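Local coordinates for protein naphthalene dioxygenase large subunit (Rhodococcus sp., PDB 2B1X) that forms the large subunit of a Rieske-type non-heme iron oxygenase, holding a [2Fe-2S] cluster in one domain and a mononuclear iron centre in another, at residues Ala193-Val198 and Ser357-Phe362; Trp203-Asp208 and Ser378-Met383; Asp208-Asp213 and Gly305-Gly310; Arg324-Leu329 and Gly367-Asp372. All coordinates share one frame; numbering follows the deposited sequence.

Overall arrangement
Contact 4 lies at the middle of the set, with its centre about 9 Å from that of contact 1, 10 Å from contact 2 and 12 Å from contact 3. It also holds D372, a ligand of the iron. From there the others fan out: the side chain of F210 in contact 3 comes within about 6 Å of the metal, L205 in contact 2 within about 11 Å and Y358 in contact 1 within about 12 Å. Contacts 2 and 3 share helix 204-212, whereas contacts 2 and 4 share helix 369-382. Neighbouring strands of one sheet serve contacts 3 and 4, and F362 of contact 1 packs on F307 of contact 3.

Contact 1 (Ala193-Val198 and Ser357-Phe362); sequences APQRWV and SYLRTF
Q195 lays its amide beside the hydroxyl end of Y358 and against a methyl of L359. Its NE2 lies 3.5 Å from L359 CD1, while its OE1 is 3.7 Å from Y358 OH. The glutamine reaches this far because its CG stands beside the backbone N (chi1 -63°) and the chain runs straight beyond it, carrying the amide across to the helix. The amide and tyrosine ring planes are inclined by 43°, and the amide meets the ring at a slant. The join links strand 188-199, an outermost strand of the large antiparallel sheet within this chain, to helix 348-361, in a catalytic domain of the Bet v 1-like class. Polar partners for both groups come from beyond the two segments. Q195 OE1 accepts a hydrogen bond from I364 N, Q195 NE2 donates to T65 O of a neighbouring small-subunit chain, and Y358 OH is hydrogen-bonded to S338 OG on the adjoining strand. Q195 NE2 also donates to a water 3.1 Å away, which lies 2.9 Å from F362 O and probably bridges to it. Amide and phenol therefore suit this buried place, since each combines a packing surface with a polar end that is matched. Within 357-362, T361 OG1 donates to S357 O at 2.7 Å, in the carbonyl plane, turning the hydroxyl back onto the preceding helical turn.

Contact 2 (Trp203-Asp208 and Ser378-Met383); sequences WKLGAD and SITRVM
L205 points its isobutyl group from helix 204-212 at two consecutive residues of helix 369-382, I379 and T380, in a small helix-helix packing contact within the catalytic domain. The CA of L205 comes 8.5 Å from that of T380, and the CB atoms of all three residues are directed toward the opposing segment. The two leucine methyls divide the work. L205 CD2 meets only the isoleucine, 4.1 Å from I379 CG2, whereas L205 CD1 touches both neighbours and sits 4.0 Å from I379 CB. Leucine suits the place because its fork presents two methyls at once. Isoleucine answers with a branch at CB: CG2 lies anti to the backbone N and faces the leucine, while CG1 takes the position beside that N (chi1 -64°). Around this apolar patch the interface with a second copy of the large subunit begins, where I379 packs on Y110 and D208 forms a salt bridge with R91 of that subunit. Threonine offers a hydroxyl that is already engaged, being hydrogen-bonded to W376 O and to N202 N. Against that oxygen the leucine closes tightly, with L205 CD1 just 3.2 Å from T380 OG1.

Contact 3 (Asp208-Asp213 and Gly305-Gly310); sequences DNFVGD and GNFLMG
Helix 204-212 comes up to strand 302-309 with the CA of F210 7.7 Å from the CA of G305, the nearest backbone approach between the two segments. D213 N, 3.0 Å from N209 O, hydrogen-bonds to it. Aromatic side chains make the link between helix and strand. F210 sends its ring toward the strand, and one atom of that ring does the touching: F210 CE2 lies 3.9 Å from F307 CZ and 4.1 Å from G305 CA. The two phenyl groups meet at a slant, as neither a face-to-face nor a T-shaped pair, whereas the glycine CA stands at the edge of the F210 ring, close to its plane. G305 also packs on F307, two residues further along the same strand, its CA 3.7 Å from the plane of that ring over one face and displaced toward the rim. The bare backbone of glycine thus lets both phenyl groups close on it. F307 CG lies beside its own backbone N (chi1 -58°), which brings the ring over G305 toward the helix, and F362 adds a further aromatic ring beside it. The side chain of F210 is about 6 Å from the bound Fe (III) ion. Three residues after F210, D213 hydrogen-bonds through OD1 to the backbone N of H216, an iron ligand, and through OD2 to H111 NE2 of the second large subunit, a residue of that subunit's cluster pocket; this is consistent with the aspartate link between Rieske and mononuclear iron centres known in this family.

Contact 4 (Arg324-Leu329 and Gly367-Asp372); sequences RLWHPL and GFEQDD. With FE (Fe (III) ion), chain G.
The mononuclear iron site, a facial triad of two histidines and one carboxylate, draws its acid from helix 369-382, and from the same helix E369 is gripped by R324 of the sheet. The arginine meets the carboxylate end-on with two nitrogens: R324 NH1 donates to E369 OE2 at 2.7 Å, and R324 NH2 to E369 OE1 at 2.7 Å. Both bonds are fairly straight and use the syn lone pairs, and the guanidinium and carboxylate planes differ by only 5°. Such a flat, paired salt bridge fixes the rotation of both groups and probably offsets their charges in this buried setting. E369 reaches it with CG anti to its backbone N (chi1 -168°) and a bend at the next bond. W326, two residues along the strand from R324, brings its ring edge to the same carboxylate, with CH2 3.8 Å from E369 OE2 and the ring nearly perpendicular to the carboxylate at 87°. R324 CG rests over one face of this indole, whose broad flat surface suits it to pack along a bent arginine chain. The join thus ties strand 318-330, inside the antiparallel sheet of the Bet v 1-like catalytic domain, to the helix that carries the iron ligand. Second partners steady the pair: G363 N donates to E369 OE1, and R324 NE is hydrogen-bonded to T322 OG1. One turn on from E369, D372 chelates the ferric iron through OD1 at 2.4 Å and OD2 at 2.3 Å. Two waters bind the metal as well, and H216 and H221 complete its coordination.

Contact 1 (Ala193-Val198 and Ser357-Phe362)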
loop_
_atom_site.group_PDB
_atom_site.type_symbol
_atom_site.label_atom_id
_atom_site.label_comp_id
_atom_site.label_asym_id
_atom_site.label_seq_id
_atom_site.Cartn_x
_atom_site.Cartn_y
_atom_site.Cartn_z
ATOM N N ALA A 193 -3.906 28.227 5.076
ATOM C CA ALA A 193 -3.817 26.950 5.761
ATOM C C ALA A 193 -2.389 26.428 5.537
ATOM O O ALA A 193 -1.662 26.937 4.689
ATOM C CB ALA A 193 -4.828 25.981 5.185
ATOM N N PRO A 194 -1.966 25.446 6.310
ATOM C CA PRO A 194 -0.669 24.818 6.058
ATOM C C PRO A 194 -0.714 23.937 4.800
ATOM O O PRO A 194 -1.763 23.358 4.463
ATOM C CB PRO A 194 -0.443 23.985 7.308
ATOM C CG PRO A 194 -1.872 23.667 7.795
ATOM C CD PRO A 194 -2.646 24.879 7.500
ATOM N N GLN A 195 0.394 23.905 4.070
ATOM C CA GLN A 195 0.616 22.827 3.099
ATOM C C GLN A 195 0.835 21.575 3.914
ATOM O O GLN A 195 1.620 21.596 4.869
ATOM C CB GLN A 195 1.909 23.083 2.307
ATOM C CG GLN A 195 1.940 24.340 1.445
ATOM C CD GLN A 195 3.327 24.528 0.795
ATOM O OE1 GLN A 195 4.284 23.837 1.170
ATOM N NE2 GLN A 195 3.438 25.458 -0.127
ATOM N N ARG A 196 0.173 20.489 3.534
ATOM C CA ARG A 196 0.354 19.187 4.177
ATOM C C ARG A 196 0.670 18.100 3.158
ATOM O O ARG A 196 -0.072 17.885 2.198
ATOM C CB ARG A 196 -0.895 18.827 4.963
ATOM C CG ARG A 196 -1.197 19.847 6.097
ATOM C CD ARG A 196 -2.512 19.614 6.801
ATOM N NE ARG A 196 -2.666 18.223 7.263
ATOM C CZ ARG A 196 -3.731 17.744 7.920
ATOM N NH1 ARG A 196 -4.787 18.523 8.183
ATOM N NH2 ARG A 196 -3.760 16.460 8.281
ATOM N N TRP A 197 1.791 17.424 3.333
ATOM C CA TRP A 197 2.148 16.354 2.397
ATOM C C TRP A 197 2.989 15.333 3.152
ATOM O O TRP A 197 3.506 15.650 4.240
ATOM C CB TRP A 197 2.859 16.915 1.139
ATOM C CG TRP A 197 4.316 17.339 1.340
ATOM C CD1 TRP A 197 5.443 16.628 0.978
ATOM C CD2 TRP A 197 4.797 18.560 1.920
ATOM N NE1 TRP A 197 6.580 17.334 1.299
ATOM C CE2 TRP A 197 6.215 18.513 1.897
ATOM C CE3 TRP A 197 4.181 19.675 2.489
ATOM C CZ2 TRP A 197 7.023 19.559 2.392
ATOM C CZ3 TRP A 197 4.998 20.727 2.980
ATOM C CH2 TRP A 197 6.384 20.647 2.921
ATOM N N VAL A 198 3.136 14.144 2.562
ATOM C CA VAL A 198 3.809 12.994 3.182
ATOM C C VAL A 198 5.222 12.755 2.623
ATOM O O VAL A 198 5.409 12.708 1.412
ATOM C CB VAL A 198 2.955 11.735 2.984
ATOM C CG1 VAL A 198 3.686 10.461 3.485
ATOM C CG2 VAL A 198 1.608 11.922 3.682
ATOM N N SER A 357 8.440 34.804 -1.670
ATOM C CA SER A 357 9.784 34.434 -1.229
ATOM C C SER A 357 9.793 33.092 -0.493
ATOM O O SER A 357 10.654 32.240 -0.759
ATOM C CB SER A 357 10.378 35.535 -0.370
ATOM O OG SER A 357 10.762 36.573 -1.230
ATOM N N TYR A 358 8.847 32.914 0.426
ATOM C CA TYR A 358 8.634 31.623 1.084
ATOM C C TYR A 358 8.312 30.494 0.082
ATOM O O TYR A 358 8.855 29.374 0.184
ATOM C CB TYR A 358 7.448 31.743 2.059
ATOM C CG TYR A 358 6.790 30.403 2.410
ATOM C CD1 TYR A 358 7.427 29.501 3.280
ATOM C CD2 TYR A 358 5.548 30.042 1.878
ATOM C CE1 TYR A 358 6.862 28.282 3.598
ATOM C CE2 TYR A 358 4.954 28.767 2.210
ATOM C CZ TYR A 358 5.623 27.923 3.077
ATOM O OH TYR A 358 5.051 26.711 3.426
ATOM N N LEU A 359 7.399 30.782 -0.858
ATOM C CA LEU A 359 6.760 29.714 -1.645
ATOM C C LEU A 359 7.737 29.055 -2.630
ATOM O O LEU A 359 7.679 27.818 -2.827
ATOM C CB LEU A 359 5.526 30.246 -2.374
ATOM C CG LEU A 359 4.592 29.255 -3.060
ATOM C CD1 LEU A 359 3.891 28.346 -2.070
ATOM C CD2 LEU A 359 3.610 29.980 -3.935
ATOM N N ARG A 360 8.645 29.850 -3.206
ATOM C CA ARG A 360 9.556 29.356 -4.250
ATOM C C ARG A 360 10.808 28.728 -3.664
ATOM O O ARG A 360 11.551 28.047 -4.399
ATOM C CB ARG A 360 9.919 30.453 -5.268
ATOM C CG ARG A 360 8.835 30.662 -6.335
ATOM C CD ARG A 360 7.659 31.483 -5.803
ATOM N NE ARG A 360 6.706 31.958 -6.810
ATOM C CZ ARG A 360 6.836 33.083 -7.514
ATOM N NH1 ARG A 360 7.907 33.868 -7.362
ATOM N NH2 ARG A 360 5.877 33.412 -8.371
ATOM N N THR A 361 11.004 28.905 -2.342
ATOM C CA THR A 361 12.181 28.373 -1.631
ATOM C C THR A 361 11.858 27.202 -0.729
ATOM O O THR A 361 12.528 26.165 -0.804
ATOM C CB THR A 361 12.962 29.483 -0.843
ATOM O OG1 THR A 361 12.110 30.089 0.138
ATOM C CG2 THR A 361 13.364 30.634 -1.784
ATOM N N PHE A 362 10.822 27.363 0.101
ATOM C CA PHE A 362 10.433 26.341 1.054
ATOM C C PHE A 362 9.001 25.834 0.792
ATOM O O PHE A 362 8.350 26.261 -0.156
ATOM C CB PHE A 362 10.681 26.817 2.510
ATOM C CG PHE A 362 12.144 26.827 2.865
ATOM C CD1 PHE A 362 12.966 27.877 2.454
ATOM C CD2 PHE A 362 12.718 25.751 3.526
ATOM C CE1 PHE A 362 14.344 27.851 2.722
ATOM C CE2 PHE A 362 14.112 25.714 3.821
ATOM C CZ PHE A 362 14.920 26.773 3.396
HETATM O O HOH W 1 6.118 25.324 -1.698
#

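Contact 2 (Trp203-Asp208 and Ser378-Met383)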
loop_
_atom_site.group_PDB
_atom_site.type_symbol
_atom_site.label_atom_id
_atom_site.label_comp_id
_atom_site.label_asym_id
_atom_site.label_seq_id
_atom_site.Cartn_x
_atom_site.Cartn_y
_atom_site.Cartn_z
ATOM N N TRP A 203 10.603 11.783 11.166
ATOM C CA TRP A 203 10.442 13.186 11.581
ATOM C C TRP A 203 11.689 13.878 12.173
ATOM O O TRP A 203 11.906 15.105 11.991
ATOM C CB TRP A 203 9.257 13.266 12.576
ATOM C CG TRP A 203 9.522 12.671 13.954
ATOM C CD1 TRP A 203 9.332 11.364 14.353
ATOM C CD2 TRP A 203 10.049 13.353 15.082
ATOM N NE1 TRP A 203 9.693 11.210 15.674
ATOM C CE2 TRP A 203 10.150 12.415 16.143
ATOM C CE3 TRP A 203 10.496 14.665 15.306
ATOM C CZ2 TRP A 203 10.635 12.766 17.411
ATOM C CZ3 TRP A 203 10.955 15.007 16.559
ATOM C CH2 TRP A 203 11.027 14.065 17.593
ATOM N N LYS A 204 12.507 13.116 12.896
ATOM C CA LYS A 204 13.670 13.671 13.601
ATOM C C LYS A 204 14.678 14.295 12.662
ATOM O O LYS A 204 15.440 15.174 13.062
ATOM C CB LYS A 204 14.373 12.606 14.485
ATOM C CG LYS A 204 13.624 12.237 15.782
ATOM C CD LYS A 204 14.367 11.154 16.663
ATOM C CE LYS A 204 14.540 9.832 15.916
ATOM N NZ LYS A 204 13.151 9.182 15.654
ATOM N N LEU A 205 14.707 13.858 11.407
ATOM C CA LEU A 205 15.667 14.386 10.453
ATOM C C LEU A 205 15.353 15.834 10.080
ATOM O O LEU A 205 16.283 16.606 9.819
ATOM C CB LEU A 205 15.741 13.495 9.202
ATOM C CG LEU A 205 16.193 12.024 9.398
ATOM C CD1 LEU A 205 16.038 11.207 8.117
ATOM C CD2 LEU A 205 17.669 12.049 9.816
ATOM N N GLY A 206 14.056 16.188 9.998
ATOM C CA GLY A 206 13.636 17.576 9.841
ATOM C C GLY A 206 13.978 18.387 11.087
ATOM O O GLY A 206 14.532 19.478 11.010
ATOM N N ALA A 207 13.672 17.838 12.253
ATOM C CA ALA A 207 13.959 18.536 13.495
ATOM C C ALA A 207 15.478 18.803 13.690
ATOM O O ALA A 207 15.891 19.931 14.053
ATOM C CB ALA A 207 13.359 17.743 14.658
ATOM N N ASP A 208 16.295 17.786 13.401
ATOM C CA ASP A 208 17.779 17.834 13.456
ATOM C C ASP A 208 18.342 18.922 12.525
ATOM O O ASP A 208 19.269 19.680 12.878
ATOM C CB ASP A 208 18.323 16.436 13.025
ATOM C CG ASP A 208 19.848 16.366 12.906
ATOM O OD1 ASP A 208 20.409 16.463 11.758
ATOM O OD2 ASP A 208 20.585 16.190 13.905
ATOM N N SER A 378 16.226 9.497 1.713
ATOM C CA SER A 378 17.385 8.655 1.428
ATOM C C SER A 378 18.058 8.099 2.708
ATOM O O SER A 378 18.341 6.892 2.772
ATOM C CB SER A 378 18.409 9.451 0.598
ATOM O OG SER A 378 19.644 8.758 0.509
ATOM N N ILE A 379 18.355 8.985 3.679
ATOM C CA ILE A 379 18.939 8.570 4.963
ATOM C C ILE A 379 18.035 7.530 5.613
ATOM O O ILE A 379 18.502 6.459 6.063
ATOM C CB ILE A 379 19.006 9.768 5.926
ATOM C CG1 ILE A 379 19.944 10.852 5.406
ATOM C CG2 ILE A 379 19.451 9.324 7.340
ATOM C CD1 ILE A 379 19.863 12.117 6.255
ATOM N N THR A 380 16.730 7.824 5.628
ATOM C CA THR A 380 15.765 6.952 6.320
ATOM C C THR A 380 15.791 5.544 5.747
ATOM O O THR A 380 15.786 4.593 6.482
ATOM C CB THR A 380 14.353 7.573 6.178
ATOM O OG1 THR A 380 14.346 8.784 6.947
ATOM C CG2 THR A 380 13.293 6.693 6.864
ATOM N N ARG A 381 15.807 5.427 4.421
ATOM C CA ARG A 381 15.815 4.127 3.766
ATOM C C ARG A 381 17.033 3.288 4.151
ATOM O O ARG A 381 16.901 2.136 4.546
ATOM C CB ARG A 381 15.787 4.277 2.240
ATOM C CG ARG A 381 15.799 2.919 1.495
ATOM C CD ARG A 381 15.541 3.025 0.024
ATOM N NE ARG A 381 15.465 1.693 -0.575
ATOM C CZ ARG A 381 15.960 1.403 -1.777
ATOM N NH1 ARG A 381 16.543 2.360 -2.486
ATOM N NH2 ARG A 381 15.864 0.165 -2.257
ATOM N N VAL A 382 18.208 3.866 3.989
ATOM C CA VAL A 382 19.403 3.111 4.204
ATOM C C VAL A 382 19.639 2.870 5.730
ATOM O O VAL A 382 20.253 1.871 6.118
ATOM C CB VAL A 382 20.579 3.688 3.342
ATOM C CG1 VAL A 382 21.263 4.909 3.991
ATOM C CG2 VAL A 382 21.572 2.591 2.986
ATOM N N MET A 383 19.035 3.718 6.578
ATOM C CA MET A 383 19.090 3.538 8.022
ATOM C C MET A 383 18.152 2.497 8.622
ATOM O O MET A 383 18.180 2.293 9.850
ATOM C CB MET A 383 18.950 4.875 8.774
ATOM C CG MET A 383 20.171 5.838 8.685
ATOM S SD MET A 383 21.845 5.206 9.041
ATOM C CE MET A 383 21.467 3.950 10.207
#

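Contact 3 (Asp208-Asp213 and Gly305-Gly310)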
loop_
_atom_site.group_PDB
_atom_site.type_symbol
_atom_site.label_atom_id
_atom_site.label_comp_id
_atom_site.label_asym_id
_atom_site.label_seq_id
_atom_site.Cartn_x
_atom_site.Cartn_y
_atom_site.Cartn_z
ATOM N N ASP A 208 16.295 17.786 13.401
ATOM C CA ASP A 208 17.779 17.834 13.456
ATOM C C ASP A 208 18.342 18.922 12.525
ATOM O O ASP A 208 19.269 19.680 12.878
ATOM C CB ASP A 208 18.323 16.436 13.025
ATOM C CG ASP A 208 19.848 16.366 12.906
ATOM O OD1 ASP A 208 20.409 16.463 11.758
ATOM O OD2 ASP A 208 20.585 16.190 13.905
ATOM N N ASN A 209 17.772 19.002 11.329
ATOM C CA ASN A 209 18.199 19.955 10.330
ATOM C C ASN A 209 17.961 21.407 10.757
ATOM O O ASN A 209 18.879 22.250 10.677
ATOM C CB ASN A 209 17.529 19.625 8.988
ATOM C CG ASN A 209 17.913 20.596 7.887
ATOM O OD1 ASN A 209 17.453 21.708 7.888
ATOM N ND2 ASN A 209 18.771 20.175 6.959
ATOM N N PHE A 210 16.750 21.704 11.228
ATOM C CA PHE A 210 16.410 23.068 11.596
ATOM C C PHE A 210 16.963 23.464 12.958
ATOM O O PHE A 210 17.151 24.627 13.158
ATOM C CB PHE A 210 14.881 23.353 11.536
ATOM C CG PHE A 210 14.397 23.792 10.186
ATOM C CD1 PHE A 210 14.322 22.886 9.128
ATOM C CD2 PHE A 210 14.069 25.132 9.947
ATOM C CE1 PHE A 210 13.875 23.277 7.856
ATOM C CE2 PHE A 210 13.644 25.566 8.651
ATOM C CZ PHE A 210 13.558 24.629 7.599
ATOM N N VAL A 211 17.191 22.520 13.893
ATOM C CA VAL A 211 17.696 22.899 15.235
ATOM C C VAL A 211 19.113 23.562 15.164
ATOM O O VAL A 211 19.455 24.468 15.952
ATOM C CB VAL A 211 17.579 21.721 16.323
ATOM C CG1 VAL A 211 18.687 20.636 16.162
ATOM C CG2 VAL A 211 17.549 22.280 17.792
ATOM N N GLY A 212 19.914 23.169 14.178
ATOM C CA GLY A 212 21.313 23.549 14.215
ATOM C C GLY A 212 22.050 23.633 12.899
ATOM O O GLY A 212 23.158 24.136 12.869
ATOM N N ASP A 213 21.431 23.213 11.804
ATOM C CA ASP A 213 22.229 22.907 10.597
ATOM C C ASP A 213 22.190 23.969 9.497
ATOM O O ASP A 213 21.232 24.029 8.713
ATOM C CB ASP A 213 21.774 21.536 10.043
ATOM C CG ASP A 213 22.791 20.917 9.071
ATOM O OD1 ASP A 213 23.423 21.611 8.255
ATOM O OD2 ASP A 213 23.004 19.714 9.060
ATOM N N GLY A 305 11.612 28.771 10.508
ATOM C CA GLY A 305 12.550 29.427 9.611
ATOM C C GLY A 305 12.165 30.868 9.346
ATOM O O GLY A 305 11.055 31.117 8.878
ATOM N N ASN A 306 13.039 31.820 9.670
ATOM C CA ASN A 306 12.768 33.219 9.404
ATOM C C ASN A 306 13.928 33.665 8.547
ATOM O O ASN A 306 15.039 33.920 9.051
ATOM C CB ASN A 306 12.678 34.029 10.709
ATOM C CG ASN A 306 12.005 35.420 10.542
ATOM O OD1 ASN A 306 11.799 36.109 11.524
ATOM N ND2 ASN A 306 11.684 35.824 9.316
ATOM N N PHE A 307 13.686 33.701 7.242
ATOM C CA PHE A 307 14.763 33.807 6.257
ATOM C C PHE A 307 14.544 34.979 5.314
ATOM O O PHE A 307 13.408 35.352 5.011
ATOM C CB PHE A 307 14.866 32.547 5.393
ATOM C CG PHE A 307 15.103 31.261 6.147
ATOM C CD1 PHE A 307 14.601 30.074 5.638
ATOM C CD2 PHE A 307 15.835 31.214 7.337
ATOM C CE1 PHE A 307 14.820 28.828 6.309
ATOM C CE2 PHE A 307 16.037 29.984 8.011
ATOM C CZ PHE A 307 15.532 28.797 7.483
ATOM N N LEU A 308 15.639 35.509 4.797
ATOM C CA LEU A 308 15.604 36.634 3.839
ATOM C C LEU A 308 16.012 36.034 2.499
ATOM O O LEU A 308 17.133 35.559 2.370
ATOM C CB LEU A 308 16.635 37.667 4.274
ATOM C CG LEU A 308 16.538 39.190 4.183
ATOM C CD1 LEU A 308 17.930 39.743 3.899
ATOM C CD2 LEU A 308 15.507 39.710 3.184
ATOM N N MET A 309 15.110 36.006 1.519
ATOM C CA MET A 309 15.350 35.245 0.269
ATOM C C MET A 309 14.567 35.797 -0.909
ATOM O O MET A 309 13.457 36.340 -0.736
ATOM C CB MET A 309 14.994 33.752 0.448
ATOM C CG MET A 309 16.023 32.764 -0.174
ATOM S SD MET A 309 16.640 31.564 1.027
ATOM C CE MET A 309 15.265 31.359 1.992
ATOM N N GLY A 310 15.172 35.704 -2.099
ATOM C CA GLY A 310 14.511 36.039 -3.357
ATOM C C GLY A 310 13.365 35.096 -3.715
ATOM O O GLY A 310 13.380 33.906 -3.342
#

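Contact 4 (Arg324-Leu329 and Gly367-Asp372)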
loop_
_atom_site.group_PDB
_atom_site.type_symbol
_atom_site.label_atom_id
_atom_site.label_comp_id
_atom_site.label_asym_id
_atom_site.label_seq_id
_atom_site.Cartn_x
_atom_site.Cartn_y
_atom_site.Cartn_z
ATOM N N ARG A 324 6.799 24.958 10.958
ATOM C CA ARG A 324 6.401 23.687 10.372
ATOM C C ARG A 324 6.421 22.585 11.437
ATOM O O ARG A 324 7.262 22.613 12.338
ATOM C CB ARG A 324 7.328 23.328 9.187
ATOM C CG ARG A 324 8.831 23.512 9.496
ATOM C CD ARG A 324 9.412 24.875 9.033
ATOM N NE ARG A 324 8.917 25.165 7.691
ATOM C CZ ARG A 324 9.347 24.554 6.591
ATOM N NH1 ARG A 324 10.363 23.674 6.665
ATOM N NH2 ARG A 324 8.780 24.845 5.425
ATOM N N LEU A 325 5.480 21.647 11.321
ATOM C CA LEU A 325 5.462 20.400 12.053
ATOM C C LEU A 325 6.055 19.253 11.258
ATOM O O LEU A 325 5.749 19.044 10.061
ATOM C CB LEU A 325 4.033 20.032 12.442
ATOM C CG LEU A 325 3.440 20.894 13.580
ATOM C CD1 LEU A 325 1.926 20.767 13.612
ATOM C CD2 LEU A 325 4.085 20.499 14.948
ATOM N N TRP A 326 6.905 18.486 11.921
ATOM C CA TRP A 326 7.351 17.240 11.337
ATOM C C TRP A 326 6.477 16.214 12.032
ATOM O O TRP A 326 6.825 15.707 13.094
ATOM C CB TRP A 326 8.853 17.000 11.582
ATOM C CG TRP A 326 9.684 18.185 11.330
ATOM C CD1 TRP A 326 10.349 18.971 12.271
ATOM C CD2 TRP A 326 9.947 18.779 10.053
ATOM N NE1 TRP A 326 11.009 19.989 11.629
ATOM C CE2 TRP A 326 10.800 19.883 10.271
ATOM C CE3 TRP A 326 9.566 18.466 8.725
ATOM C CZ2 TRP A 326 11.257 20.701 9.232
ATOM C CZ3 TRP A 326 10.048 19.288 7.679
ATOM C CH2 TRP A 326 10.886 20.404 7.960
ATOM N N HIS A 327 5.313 15.949 11.448
ATOM C CA HIS A 327 4.350 15.080 12.128
ATOM C C HIS A 327 4.681 13.576 11.998
ATOM O O HIS A 327 4.749 13.059 10.898
ATOM C CB HIS A 327 2.909 15.363 11.676
ATOM C CG HIS A 327 1.914 14.611 12.474
ATOM N ND1 HIS A 327 1.127 13.616 11.927
ATOM C CD2 HIS A 327 1.642 14.634 13.799
ATOM C CE1 HIS A 327 0.376 13.089 12.878
ATOM N NE2 HIS A 327 0.691 13.670 14.024
ATOM N N PRO A 328 4.866 12.864 13.110
ATOM C CA PRO A 328 5.236 11.440 13.038
ATOM C C PRO A 328 4.117 10.465 12.588
ATOM O O PRO A 328 3.047 10.325 13.247
ATOM C CB PRO A 328 5.654 11.110 14.484
ATOM C CG PRO A 328 4.805 12.006 15.319
ATOM C CD PRO A 328 4.745 13.336 14.512
ATOM N N LEU A 329 4.394 9.742 11.511
ATOM C CA LEU A 329 3.401 8.814 10.948
ATOM C C LEU A 329 3.870 7.364 11.176
ATOM O O LEU A 329 3.057 6.454 11.318
ATOM C CB LEU A 329 3.204 9.096 9.459
ATOM C CG LEU A 329 2.345 10.294 9.067
ATOM C CD1 LEU A 329 2.188 10.340 7.538
ATOM C CD2 LEU A 329 0.962 10.209 9.757
ATOM N N GLY A 367 12.365 25.309 -4.087
ATOM C CA GLY A 367 13.649 24.883 -4.637
ATOM C C GLY A 367 14.686 24.470 -3.608
ATOM O O GLY A 367 15.614 23.682 -3.941
ATOM N N PHE A 368 14.560 24.962 -2.365
ATOM C CA PHE A 368 15.394 24.460 -1.273
ATOM C C PHE A 368 14.773 23.160 -0.711
ATOM O O PHE A 368 15.405 22.111 -0.720
ATOM C CB PHE A 368 15.495 25.467 -0.101
ATOM C CG PHE A 368 16.395 26.637 -0.367
ATOM C CD1 PHE A 368 16.008 27.646 -1.245
ATOM C CD2 PHE A 368 17.623 26.753 0.288
ATOM C CE1 PHE A 368 16.863 28.734 -1.503
ATOM C CE2 PHE A 368 18.461 27.824 0.050
ATOM C CZ PHE A 368 18.076 28.818 -0.850
ATOM N N GLU A 369 13.532 23.259 -0.226
ATOM C CA GLU A 369 12.946 22.188 0.576
ATOM C C GLU A 369 12.785 20.877 -0.209
ATOM O O GLU A 369 12.881 19.808 0.374
ATOM C CB GLU A 369 11.625 22.605 1.235
ATOM C CG GLU A 369 11.138 21.628 2.298
ATOM C CD GLU A 369 10.694 22.340 3.580
ATOM O OE1 GLU A 369 9.692 23.107 3.517
ATOM O OE2 GLU A 369 11.344 22.116 4.653
ATOM N N GLN A 370 12.569 20.949 -1.519
ATOM C CA GLN A 370 12.431 19.704 -2.262
ATOM C C GLN A 370 13.688 18.836 -2.172
ATOM O O GLN A 370 13.572 17.613 -2.123
ATOM C CB GLN A 370 11.969 19.952 -3.707
ATOM C CG GLN A 370 12.974 20.642 -4.607
ATOM C CD GLN A 370 12.363 20.929 -5.965
ATOM O OE1 GLN A 370 12.723 20.274 -6.956
ATOM N NE2 GLN A 370 11.429 21.894 -6.018
ATOM N N ASP A 371 14.876 19.448 -2.124
ATOM C CA ASP A 371 16.111 18.673 -1.933
ATOM C C ASP A 371 16.327 18.205 -0.510
ATOM O O ASP A 371 16.890 17.115 -0.285
ATOM C CB ASP A 371 17.359 19.463 -2.354
ATOM C CG ASP A 371 17.445 19.698 -3.845
ATOM O OD1 ASP A 371 16.676 19.108 -4.671
ATOM O OD2 ASP A 371 18.280 20.485 -4.284
ATOM N N ASP A 372 15.947 19.049 0.463
ATOM C CA ASP A 372 15.918 18.623 1.861
ATOM C C ASP A 372 15.120 17.336 1.999
ATOM O O ASP A 372 15.588 16.375 2.631
ATOM C CB ASP A 372 15.341 19.719 2.794
ATOM C CG ASP A 372 16.270 20.895 2.954
ATOM O OD1 ASP A 372 17.468 20.678 3.275
ATOM O OD2 ASP A 372 15.918 22.090 2.762
HETATM FE FE FE G . 17.845 22.963 3.718
HETATM O O HOH W 2 17.827 25.085 4.349
HETATM O O HOH W 3 16.579 22.770 5.602
#